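Local coordinates for DUF1460 domain-containing protein (Legionella pneumophila subsp. pneumophila, PDB 2IM9) that is of unknown function but belongs to the N-acetylmuramoyl-L-alanine amidase-like family of the papain-like (CA) peptidase clan, so it may cleave bacterial cell-wall amides, at residues Y299-K302 and A303-S306; I249-P252 and N253-L256; D293-L296 and I297-L300; Q283-S286 and Q287-K290; N234-L237 and F238-P242. All coordinates share one frame; numbering follows the deposited sequence.

Contact 1: residues Y299-K302 and A303-S306; sequences YLDK and ARSS
Arg304 reaches back over one helical turn to Asp301, and each part of its side chain has something to touch on the way. Arg304 CB lies 3.2 Å from Asp301 O, close beside that carbonyl. Arg304 CG passes Leu300 O at 3.4 Å, and CD then lies near both Asp301 O and the carboxylate atom Asp301 OD1. The chain bends at its third torsion (chi3 87°), which swings the guanidinium round to the acid. There Arg304 NH1 donates to Asp301 OD1 at 2.8 Å, forming a salt bridge. The oxygen is met nearly along its C-O axis and lies close to the guanidinium plane, at its edge, although carboxylate and guanidinium are turned 34° against each other. NH2 is taken by Asn231 OD1, so a second bond limits rotation of the group.

The pair marks the C-terminal end of helix 296-303. Ala303 N still donates to Tyr299 O at 3.0 Å, in the i to i+4 pattern, and Arg304 N does the same to Leu300 O at 2.9 Å. Beyond this the chain enters a type I beta turn from Ala303 to Ser306, with Ser306 N bonded to Ala303 O. At this end of the helix a side chain serves Lys302 O: Ser305 OG, placed between its own backbone N and carbonyl carbon (chi1 54°), donates to it at 2.9 Å. The side chains of Leu300 and Arg304 pack on Phe224 and Phe228, while Tyr299 and Leu300 meet Ile249 of strand 246-254.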
loop_
_atom_site.group_PDB
_atom_site.type_symbol
_atom_site.label_atom_id
_atom_site.label_comp_id
_atom_site.label_asym_id
_atom_site.label_seq_id
_atom_site.Cartn_x
_atom_site.Cartn_y
_atom_site.Cartn_z
ATOM N N TYR A 299 3.117 9.403 15.948
ATOM C CA TYR A 299 3.558 9.447 14.557
ATOM C C TYR A 299 2.942 10.656 13.836
ATOM O O TYR A 299 3.638 11.439 13.155
ATOM C CB TYR A 299 3.167 8.136 13.859
ATOM C CG TYR A 299 3.540 8.091 12.401
ATOM C CD1 TYR A 299 4.810 7.658 11.998
ATOM C CD2 TYR A 299 2.628 8.484 11.427
ATOM C CE1 TYR A 299 5.156 7.619 10.651
ATOM C CE2 TYR A 299 2.966 8.475 10.081
ATOM C CZ TYR A 299 4.226 8.044 9.702
ATOM O OH TYR A 299 4.543 8.019 8.365
ATOM N N LEU A 300 1.630 10.811 13.972
ATOM C CA LEU A 300 0.924 11.888 13.292
ATOM C C LEU A 300 1.260 13.238 13.903
ATOM O O LEU A 300 1.314 14.235 13.196
ATOM C CB LEU A 300 -0.592 11.642 13.296
ATOM C CG LEU A 300 -1.029 10.395 12.510
ATOM C CD1 LEU A 300 -2.527 10.210 12.577
ATOM C CD2 LEU A 300 -0.582 10.460 11.048
ATOM N N ASP A 301 1.497 13.267 15.215
ATOM C CA ASP A 301 1.855 14.523 15.873
ATOM C C ASP A 301 3.165 15.068 15.281
ATOM O O ASP A 301 3.278 16.262 14.994
ATOM C CB ASP A 301 1.963 14.342 17.385
ATOM C CG ASP A 301 2.260 15.648 18.100
ATOM O OD1 ASP A 301 1.462 16.599 17.968
ATOM O OD2 ASP A 301 3.314 15.724 18.769
ATOM N N LYS A 302 4.131 14.175 15.080
ATOM C CA LYS A 302 5.395 14.519 14.423
ATOM C C LYS A 302 5.183 14.889 12.955
ATOM O O LYS A 302 5.865 15.769 12.431
ATOM C CB LYS A 302 6.392 13.362 14.520
ATOM C CG LYS A 302 6.797 13.004 15.941
ATOM C CD LYS A 302 7.669 11.757 15.947
ATOM C CE LYS A 302 8.136 11.394 17.362
ATOM N NZ LYS A 302 7.029 10.826 18.200
ATOM N N ALA A 303 4.237 14.223 12.294
ATOM C CA ALA A 303 3.956 14.494 10.878
ATOM C C ALA A 303 3.315 15.863 10.659
ATOM O O ALA A 303 3.446 16.439 9.579
ATOM C CB ALA A 303 3.083 13.379 10.269
ATOM N N ARG A 304 2.644 16.384 11.689
ATOM C CA ARG A 304 2.000 17.714 11.661
ATOM C C ARG A 304 2.908 18.844 11.207
ATOM O O ARG A 304 2.438 19.807 10.602
ATOM C CB ARG A 304 1.488 18.104 13.053
ATOM C CG ARG A 304 0.244 17.436 13.520
ATOM C CD ARG A 304 0.098 17.645 15.025
ATOM N NE ARG A 304 -0.595 18.890 15.329
ATOM C CZ ARG A 304 -0.554 19.535 16.493
ATOM N NH1 ARG A 304 0.183 19.097 17.510
ATOM N NH2 ARG A 304 -1.248 20.653 16.622
ATOM N N SER A 305 4.193 18.752 11.537
ATOM C CA SER A 305 5.135 19.826 11.236
ATOM C C SER A 305 5.459 19.891 9.738
ATOM O O SER A 305 6.014 20.884 9.248
ATOM C CB SER A 305 6.409 19.706 12.081
ATOM O OG SER A 305 6.999 18.429 11.950
ATOM N N SER A 306 5.094 18.841 9.010
ATOM C CA SER A 306 5.262 18.822 7.556
ATOM C C SER A 306 4.419 19.890 6.845
ATOM O O SER A 306 3.230 20.048 7.130
ATOM C CB SER A 306 4.907 17.438 7.003
ATOM O OG SER A 306 4.802 17.477 5.585
#

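Contact 2: residues I249-P252 and N253-L256; sequences IIRP and NWDL
A cation-pi stack between Arg251 and Trp254, three residues apart, spans the corner that the chain turns at Pro252 and Asn253. Strand 246-254 belongs to the antiparallel sheet and is flanked by strands 264-275 and 311-317; its chain turns at these two residues, and the two side chains close over the bend.

The evidence for stacking is in the planes. The guanidinium lies almost flat on the indole, with planes 22° apart and centres separated by 4.3 Å. Arg251 CZ stands over the face of the six-membered ring but displaced from its centre, 28° off the ring normal. Seen from the guanidinium, Trp254 CZ2 lies over one face, offset toward the rim. The methylene before it is better centred: Arg251 CD makes a CH-pi contact 3.6 Å from the centroid of that same Trp254 ring, only 13° off the ring normal. An extended run from CG to NE carries the group along the indole instead of away from it. Nearer the backbone, Arg251 CB touches Trp254 CB at 3.9 Å.

Polar bonds fix the guanidinium's rotation as well. NE donates to Ser267 OG and NH1 to Thr308 OG1, so the flat group is tied to strand 264-275 and to the loop that leads into strand 311-317 while the ring covers one of its faces. Trp254 is in turn covered on its other face by Leu256, whose CD1 sits 3.6 Å above the ring plane, over its centre.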
loop_
_atom_site.group_PDB
_atom_site.type_symbol
_atom_site.label_atom_id
_atom_site.label_comp_id
_atom_site.label_asym_id
_atom_site.label_seq_id
_atom_site.Cartn_x
_atom_site.Cartn_y
_atom_site.Cartn_z
ATOM N N ILE A 249 -1.401 7.968 4.370
ATOM C CA ILE A 249 -0.967 9.299 4.760
ATOM C C ILE A 249 -1.165 10.236 3.570
ATOM O O ILE A 249 -0.623 9.969 2.497
ATOM C CB ILE A 249 0.523 9.292 5.216
ATOM C CG1 ILE A 249 0.759 8.305 6.379
ATOM C CG2 ILE A 249 0.987 10.722 5.530
ATOM C CD1 ILE A 249 -0.167 8.482 7.589
ATOM N N ILE A 250 -1.908 11.332 3.771
ATOM C CA ILE A 250 -2.424 12.147 2.665
ATOM C C ILE A 250 -1.754 13.508 2.570
ATOM O O ILE A 250 -1.645 14.226 3.575
ATOM C CB ILE A 250 -3.975 12.337 2.810
ATOM C CG1 ILE A 250 -4.676 10.970 2.986
ATOM C CG2 ILE A 250 -4.549 13.130 1.619
ATOM C CD1 ILE A 250 -4.355 9.928 1.905
ATOM N N ARG A 251 -1.317 13.846 1.361
ATOM C CA ARG A 251 -0.707 15.129 1.063
ATOM C C ARG A 251 -1.527 15.764 -0.074
ATOM O O ARG A 251 -1.265 15.489 -1.251
ATOM C CB ARG A 251 0.745 14.925 0.653
ATOM C CG ARG A 251 1.604 14.252 1.717
ATOM C CD ARG A 251 3.062 14.385 1.438
ATOM N NE ARG A 251 3.852 13.433 2.198
ATOM C CZ ARG A 251 5.111 13.653 2.565
ATOM N NH1 ARG A 251 5.704 14.804 2.246
ATOM N NH2 ARG A 251 5.780 12.720 3.235
ATOM N N PRO A 252 -2.522 16.610 0.281
ATOM C CA PRO A 252 -3.492 17.151 -0.686
ATOM C C PRO A 252 -2.878 18.027 -1.759
ATOM O O PRO A 252 -3.407 18.079 -2.869
ATOM C CB PRO A 252 -4.432 18.009 0.173
ATOM C CG PRO A 252 -4.207 17.559 1.563
ATOM C CD PRO A 252 -2.802 17.060 1.653
ATOM N N ASN A 253 -1.802 18.729 -1.446
ATOM C CA ASN A 253 -1.283 19.674 -2.422
ATOM C C ASN A 253 0.200 19.430 -2.603
ATOM O O ASN A 253 1.049 20.204 -2.100
ATOM C CB ASN A 253 -1.629 21.125 -2.035
ATOM C CG ASN A 253 -3.119 21.441 -2.226
ATOM O OD1 ASN A 253 -3.855 21.637 -1.258
ATOM N ND2 ASN A 253 -3.566 21.470 -3.481
ATOM N N TRP A 254 0.487 18.323 -3.296
ATOM C CA TRP A 254 1.842 17.764 -3.362
ATOM C C TRP A 254 2.332 17.758 -4.795
ATOM O O TRP A 254 2.085 16.823 -5.558
ATOM C CB TRP A 254 1.895 16.354 -2.759
ATOM C CG TRP A 254 3.269 15.974 -2.263
ATOM C CD1 TRP A 254 4.292 16.829 -1.921
ATOM C CD2 TRP A 254 3.768 14.649 -2.043
ATOM N NE1 TRP A 254 5.390 16.113 -1.507
ATOM C CE2 TRP A 254 5.093 14.775 -1.560
ATOM C CE3 TRP A 254 3.220 13.368 -2.201
ATOM C CZ2 TRP A 254 5.883 13.667 -1.239
ATOM C CZ3 TRP A 254 4.011 12.260 -1.881
ATOM C CH2 TRP A 254 5.325 12.421 -1.405
ATOM N N ASP A 255 3.038 18.818 -5.155
ATOM C CA ASP A 255 3.355 19.035 -6.569
ATOM C C ASP A 255 4.714 18.427 -6.884
ATOM O O ASP A 255 5.761 19.049 -6.693
ATOM C CB ASP A 255 3.261 20.524 -6.947
ATOM C CG ASP A 255 3.298 20.753 -8.475
ATOM O OD1 ASP A 255 3.718 19.829 -9.215
ATOM O OD2 ASP A 255 2.917 21.864 -8.932
ATOM N N LEU A 256 4.685 17.180 -7.344
ATOM C CA LEU A 256 5.918 16.473 -7.704
ATOM C C LEU A 256 6.115 16.429 -9.219
ATOM O O LEU A 256 6.814 15.555 -9.729
ATOM C CB LEU A 256 5.941 15.056 -7.095
ATOM C CG LEU A 256 5.844 14.968 -5.563
ATOM C CD1 LEU A 256 5.910 13.521 -5.113
ATOM C CD2 LEU A 256 6.951 15.782 -4.893
#

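Contact 3: residues D293-L296 and I297-L300; sequences DVSL and IDYL
The N-terminus of helix 296-303 is capped by Ser295, the last residue of strand 290-295. Ser295 OG accepts from Asp298 N at 3.1 Å, and at 172° the N-H points almost straight at it. With OG anti to the backbone N (chi1 159°), the hydroxyl is carried over the first turn, and it also lies against the side chain of Asp298, whose CG is 3.4 Å from Ser295 OG. Ser295 O meanwhile receives Tyr299 N at 2.9 Å, and Leu296 O receives Leu300 N. This N-cap converts strand directly into helix with no intervening loop, and the negative charge of Asp298 in the first turn would probably suit the positive end of the helix dipole.

Apolar contacts flank the cap. Val294 CG2 comes obliquely to the ring of Tyr299, 3.8 Å from CD1, and the ring itself meets Phe281 of strand 278-285. Leu296 CD1 touches Leu300 CD1, also at 3.8 Å, as these two buried side chains slant across one another one turn apart. Phe238 packs on both leucines and on Ile297, joining this helix to helix 235-238.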
loop_
_atom_site.group_PDB
_atom_site.type_symbol
_atom_site.label_atom_id
_atom_site.label_comp_id
_atom_site.label_asym_id
_atom_site.label_seq_id
_atom_site.Cartn_x
_atom_site.Cartn_y
_atom_site.Cartn_z
ATOM N N ASP A 293 6.100 -1.153 14.749
ATOM C CA ASP A 293 4.917 -0.563 15.379
ATOM C C ASP A 293 5.308 0.769 15.997
ATOM O O ASP A 293 6.267 0.824 16.772
ATOM C CB ASP A 293 4.436 -1.459 16.531
ATOM C CG ASP A 293 3.571 -2.599 16.068
ATOM O OD1 ASP A 293 3.202 -2.596 14.881
ATOM O OD2 ASP A 293 3.258 -3.492 16.885
ATOM N N VAL A 294 4.589 1.835 15.658
ATOM C CA VAL A 294 4.785 3.133 16.326
ATOM C C VAL A 294 3.423 3.671 16.780
ATOM O O VAL A 294 2.415 3.445 16.114
ATOM C CB VAL A 294 5.488 4.192 15.421
ATOM C CG1 VAL A 294 6.886 3.739 14.982
ATOM C CG2 VAL A 294 4.611 4.550 14.225
ATOM N N SER A 295 3.381 4.368 17.915
ATOM C CA SER A 295 2.138 5.018 18.343
ATOM C C SER A 295 1.571 5.862 17.202
ATOM O O SER A 295 2.285 6.708 16.665
ATOM C CB SER A 295 2.378 5.924 19.550
ATOM O OG SER A 295 1.334 6.893 19.659
ATOM N N LEU A 296 0.306 5.631 16.815
ATOM C CA LEU A 296 -0.253 6.397 15.690
ATOM C C LEU A 296 -0.385 7.880 16.069
ATOM O O LEU A 296 -0.075 8.759 15.279
ATOM C CB LEU A 296 -1.593 5.827 15.186
ATOM C CG LEU A 296 -2.239 6.675 14.069
ATOM C CD1 LEU A 296 -1.449 6.585 12.724
ATOM C CD2 LEU A 296 -3.722 6.373 13.854
ATOM N N ILE A 297 -0.838 8.149 17.289
ATOM C CA ILE A 297 -0.936 9.534 17.767
ATOM C C ILE A 297 0.420 10.248 17.706
ATOM O O ILE A 297 0.524 11.330 17.127
ATOM C CB ILE A 297 -1.572 9.614 19.188
ATOM C CG1 ILE A 297 -3.044 9.182 19.125
ATOM C CG2 ILE A 297 -1.432 11.034 19.757
ATOM C CD1 ILE A 297 -3.687 8.959 20.491
ATOM N N ASP A 298 1.462 9.634 18.256
ATOM C CA ASP A 298 2.809 10.226 18.220
ATOM C C ASP A 298 3.336 10.407 16.796
ATOM O O ASP A 298 3.930 11.434 16.481
ATOM C CB ASP A 298 3.794 9.374 19.015
ATOM C CG ASP A 298 3.500 9.371 20.493
ATOM O OD1 ASP A 298 2.655 10.197 20.950
ATOM O OD2 ASP A 298 4.126 8.535 21.197
ATOM N N TYR A 299 3.117 9.403 15.948
ATOM C CA TYR A 299 3.558 9.447 14.557
ATOM C C TYR A 299 2.942 10.656 13.836
ATOM O O TYR A 299 3.638 11.439 13.155
ATOM C CB TYR A 299 3.167 8.136 13.859
ATOM C CG TYR A 299 3.540 8.091 12.401
ATOM C CD1 TYR A 299 4.810 7.658 11.998
ATOM C CD2 TYR A 299 2.628 8.484 11.427
ATOM C CE1 TYR A 299 5.156 7.619 10.651
ATOM C CE2 TYR A 299 2.966 8.475 10.081
ATOM C CZ TYR A 299 4.226 8.044 9.702
ATOM O OH TYR A 299 4.543 8.019 8.365
ATOM N N LEU A 300 1.630 10.811 13.972
ATOM C CA LEU A 300 0.924 11.888 13.292
ATOM C C LEU A 300 1.260 13.238 13.903
ATOM O O LEU A 300 1.314 14.235 13.196
ATOM C CB LEU A 300 -0.592 11.642 13.296
ATOM C CG LEU A 300 -1.029 10.395 12.510
ATOM C CD1 LEU A 300 -2.527 10.210 12.577
ATOM C CD2 LEU A 300 -0.582 10.460 11.048
#

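Contact 4: residues Q283-S286 and Q287-K290; sequences QASS and QYGK
Ser285 takes part in four hydrogen bonds that close the turn between strands 278-285 and 290-295. Ser285 N donates to Lys290 O at 3.0 Å, approaching from above the carbonyl plane, 51° out of it. Ser285 O accepts from Gly289 N at 2.7 Å and, more weakly, from Lys290 N at 3.2 Å. The hydroxyl, Ser285 OG, accepts from Tyr288 N at 3.0 Å with a nearly straight N-H (167°). That hydroxyl is held over the turn because chi1 is 169°, with OG on the far side from its own backbone N.

Two residues opposite one make this a G1 beta bulge: Gly289 and Lys290 both face Ser285, which forms an antiparallel hydrogen-bonded pair with Lys290. Gly289 has a positive phi, a conformation that glycine adopts readily, and its backbone is also bonded to Tyr69.

The edge of the Tyr288 ring meets the serine hydroxyl, with Tyr288 CD2 3.3 Å from Ser285 OG and OG lying in the ring plane. Gln287 CB, two residues on from the serine, touches the same Ser285 OG at 3.7 Å, while the extended glutamine side chain leads outward. On the strand side, Ser285 and Gln283 lie against Val292, and the buried Ala284 packs on Val291 and Phe93.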
loop_
_atom_site.group_PDB
_atom_site.type_symbol
_atom_site.label_atom_id
_atom_site.label_comp_id
_atom_site.label_asym_id
_atom_site.label_seq_id
_atom_site.Cartn_x
_atom_site.Cartn_y
_atom_site.Cartn_z
ATOM N N GLN A 283 3.838 -0.562 10.068
ATOM C CA GLN A 283 4.226 -0.312 8.675
ATOM C C GLN A 283 5.689 -0.583 8.425
ATOM O O GLN A 283 6.471 -0.708 9.363
ATOM C CB GLN A 283 3.865 1.114 8.190
ATOM C CG GLN A 283 3.705 2.153 9.258
ATOM C CD GLN A 283 5.029 2.678 9.806
ATOM O OE1 GLN A 283 5.825 3.294 9.080
ATOM N NE2 GLN A 283 5.233 2.496 11.111
ATOM N N ALA A 284 6.021 -0.722 7.147
ATOM C CA ALA A 284 7.392 -0.884 6.699
ATOM C C ALA A 284 7.938 0.526 6.556
ATOM O O ALA A 284 7.460 1.313 5.718
ATOM C CB ALA A 284 7.431 -1.641 5.370
ATOM N N SER A 285 8.914 0.838 7.403
ATOM C CA SER A 285 9.405 2.195 7.583
ATOM C C SER A 285 10.816 2.373 7.042
ATOM O O SER A 285 11.737 1.696 7.495
ATOM C CB SER A 285 9.383 2.530 9.078
ATOM O OG SER A 285 10.074 3.740 9.344
ATOM N N SER A 286 10.972 3.289 6.090
ATOM C CA SER A 286 12.287 3.649 5.557
ATOM C C SER A 286 13.145 4.341 6.616
ATOM O O SER A 286 14.373 4.238 6.594
ATOM C CB SER A 286 12.145 4.551 4.338
ATOM O OG SER A 286 11.663 5.828 4.716
ATOM N N GLN A 287 12.490 5.030 7.544
ATOM C CA GLN A 287 13.179 5.736 8.626
ATOM C C GLN A 287 13.780 4.752 9.638
ATOM O O GLN A 287 14.938 4.902 10.050
ATOM C CB GLN A 287 12.215 6.703 9.309
ATOM C CG GLN A 287 12.832 7.514 10.444
ATOM C CD GLN A 287 11.785 8.186 11.323
ATOM O OE1 GLN A 287 10.672 8.502 10.870
ATOM N NE2 GLN A 287 12.135 8.408 12.588
ATOM N N TYR A 288 12.999 3.742 10.022
ATOM C CA TYR A 288 13.469 2.705 10.949
ATOM C C TYR A 288 14.215 1.559 10.260
ATOM O O TYR A 288 14.927 0.800 10.911
ATOM C CB TYR A 288 12.307 2.168 11.792
ATOM C CG TYR A 288 11.814 3.171 12.814
ATOM C CD1 TYR A 288 12.418 3.263 14.068
ATOM C CD2 TYR A 288 10.767 4.044 12.520
ATOM C CE1 TYR A 288 11.983 4.191 15.014
ATOM C CE2 TYR A 288 10.317 4.980 13.465
ATOM C CZ TYR A 288 10.939 5.044 14.704
ATOM O OH TYR A 288 10.515 5.962 15.647
ATOM N N GLY A 289 14.050 1.441 8.948
ATOM C CA GLY A 289 14.767 0.434 8.168
ATOM C C GLY A 289 14.155 -0.951 8.281
ATOM O O GLY A 289 14.787 -1.952 7.933
ATOM N N LYS A 290 12.922 -1.012 8.775
ATOM C CA LYS A 290 12.253 -2.290 9.004
ATOM C C LYS A 290 10.759 -2.091 9.259
ATOM O O LYS A 290 10.294 -0.953 9.423
ATOM C CB LYS A 290 12.886 -3.011 10.204
ATOM C CG LYS A 290 12.701 -2.308 11.535
ATOM C CD LYS A 290 13.650 -2.867 12.593
ATOM C CE LYS A 290 13.178 -2.502 14.005
ATOM N NZ LYS A 290 14.151 -2.972 15.056
#

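Contact 5: residues N234-L237 and F238-P242; sequences NLHL and FSQIP
Phe238 and Asn234 meet on the buried part of the short helix 235-238, whereas His236 points to another, more exposed side. Phe238 N donates to Asn234 O at 3.1 Å, almost linearly, and the ring lies back against the same residue, Phe238 CD2 3.3 Å from Asn234 O, obliquely. Asn234 is the N-cap just before the helix, and its OD1 accepts from Leu237 N at 3.2 Å. Ser239 N to Leu235 O then continues the helical pattern.

Toward solvent, the polar side chains gather on a single carbonyl. His236 O is gripped by two donors, Ser239 OG at 2.9 Å and Gln240 NE2 at 3.0 Å, which arrive from opposite faces of its plane. The oxygen lies only 6° out of the glutamine amide plane, but the amide nitrogen comes from above the carbonyl plane. Gln240 NE2 also passes 3.4 Å from His236 CD2, with imidazole and amide planes 58° apart, and donates to Arg159 O, its strongest partner. Ser239 OG gets there from between its backbone N and carbonyl carbon (chi1 75°). The helix has ended by this point: Gln240 N donates to Leu237 O, and a type I beta turn runs from Phe238 to Ile241.

Around this unit, Leu237 packs on helix 224-227 and on Ile158. Phe238 presses on Leu296, Ile297 and Leu300 of helix 296-303, while Ile241 meets Leu296 and Ile312 of strand 311-317 as the chain heads for strand 246-254.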
loop_
_atom_site.group_PDB
_atom_site.type_symbol
_atom_site.label_atom_id
_atom_site.label_comp_id
_atom_site.label_asym_id
_atom_site.label_seq_id
_atom_site.Cartn_x
_atom_site.Cartn_y
_atom_site.Cartn_z
ATOM N N ASN A 234 -7.326 14.174 19.509
ATOM C CA ASN A 234 -8.771 14.051 19.625
ATOM C C ASN A 234 -9.111 12.587 19.833
ATOM O O ASN A 234 -9.254 11.806 18.887
ATOM C CB ASN A 234 -9.483 14.612 18.385
ATOM C CG ASN A 234 -10.965 14.810 18.612
ATOM O OD1 ASN A 234 -11.685 13.884 18.982
ATOM N ND2 ASN A 234 -11.432 16.038 18.409
ATOM N N LEU A 235 -9.218 12.203 21.096
ATOM C CA LEU A 235 -9.390 10.783 21.403
ATOM C C LEU A 235 -10.697 10.212 20.885
ATOM O O LEU A 235 -10.755 9.017 20.564
ATOM C CB LEU A 235 -9.214 10.531 22.896
ATOM C CG LEU A 235 -7.889 11.067 23.456
ATOM C CD1 LEU A 235 -7.807 10.776 24.948
ATOM C CD2 LEU A 235 -6.661 10.504 22.746
ATOM N N HIS A 236 -11.724 11.051 20.769
ATOM C CA HIS A 236 -12.991 10.600 20.200
ATOM C C HIS A 236 -12.827 10.153 18.751
ATOM O O HIS A 236 -13.373 9.116 18.350
ATOM C CB HIS A 236 -14.086 11.674 20.281
ATOM C CG HIS A 236 -15.419 11.191 19.803
ATOM N ND1 HIS A 236 -16.188 10.298 20.521
ATOM C CD2 HIS A 236 -16.111 11.460 18.673
ATOM C CE1 HIS A 236 -17.301 10.044 19.855
ATOM N NE2 HIS A 236 -17.273 10.726 18.724
ATOM N N LEU A 237 -12.098 10.934 17.956
ATOM C CA LEU A 237 -11.860 10.542 16.562
ATOM C C LEU A 237 -10.960 9.310 16.458
ATOM O O LEU A 237 -11.301 8.332 15.757
ATOM C CB LEU A 237 -11.263 11.700 15.753
ATOM C CG LEU A 237 -12.166 12.929 15.569
ATOM C CD1 LEU A 237 -11.417 14.073 14.875
ATOM C CD2 LEU A 237 -13.425 12.548 14.783
ATOM N N PHE A 238 -9.822 9.344 17.151
ATOM C CA PHE A 238 -8.886 8.214 17.111
ATOM C C PHE A 238 -9.542 6.890 17.502
ATOM O O PHE A 238 -9.244 5.853 16.895
ATOM C CB PHE A 238 -7.637 8.470 17.953
ATOM C CG PHE A 238 -6.631 9.355 17.287
ATOM C CD1 PHE A 238 -5.850 8.874 16.231
ATOM C CD2 PHE A 238 -6.437 10.654 17.728
ATOM C CE1 PHE A 238 -4.897 9.679 15.613
ATOM C CE2 PHE A 238 -5.479 11.483 17.116
ATOM C CZ PHE A 238 -4.709 10.995 16.064
ATOM N N SER A 239 -10.456 6.924 18.474
ATOM C CA SER A 239 -11.089 5.694 18.968
ATOM C C SER A 239 -11.975 4.992 17.929
ATOM O O SER A 239 -12.343 3.827 18.123
ATOM C CB SER A 239 -11.928 6.009 20.208
ATOM O OG SER A 239 -13.135 6.660 19.836
ATOM N N GLN A 240 -12.334 5.700 16.855
ATOM C CA GLN A 240 -13.201 5.137 15.818
ATOM C C GLN A 240 -12.441 4.431 14.696
ATOM O O GLN A 240 -13.051 3.851 13.793
ATOM C CB GLN A 240 -14.123 6.207 15.216
ATOM C CG GLN A 240 -15.135 6.764 16.202
ATOM C CD GLN A 240 -15.818 7.997 15.647
ATOM O OE1 GLN A 240 -16.581 7.915 14.686
ATOM N NE2 GLN A 240 -15.533 9.148 16.238
ATOM N N ILE A 241 -11.117 4.485 14.746
ATOM C CA ILE A 241 -10.307 3.800 13.745
ATOM C C ILE A 241 -10.303 2.320 14.150
ATOM O O ILE A 241 -9.859 1.989 15.253
ATOM C CB ILE A 241 -8.879 4.378 13.715
ATOM C CG1 ILE A 241 -8.919 5.880 13.359
ATOM C CG2 ILE A 241 -7.989 3.566 12.767
ATOM C CD1 ILE A 241 -7.567 6.600 13.422
ATOM N N PRO A 242 -10.817 1.429 13.278
ATOM C CA PRO A 242 -10.967 0.006 13.624
ATOM C C PRO A 242 -9.647 -0.747 13.608
ATOM O O PRO A 242 -8.779 -0.451 12.808
ATOM C CB PRO A 242 -11.856 -0.551 12.499
ATOM C CG PRO A 242 -12.284 0.584 11.678
ATOM C CD PRO A 242 -11.317 1.721 11.926
#

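In the fold
Contacts 3 and 1 are successive ends of helix 296-303 and share Tyr299 and Leu300; their centres lie 9 Å apart. Contact 5 packs against this helix, with Leu300 CD1 3.9 Å from Phe238 CE1. Contact 2 touches the same helix through Ile249 CD1, 4.0 Å from both Tyr299 CE2 and Leu300 CD2. Contact 4 closes the hairpin whose second strand leads into contact 3, and Val294 CG2 lies 3.8 Å from Gln283 NE2. Contacts 4 and 5 are the farthest apart, their centres about 24 Å from each other. His268 lies among them, weakly bonded to Tyr299 OH and to Ala284 O, and its backbone bonds to Ile249 of contact 2.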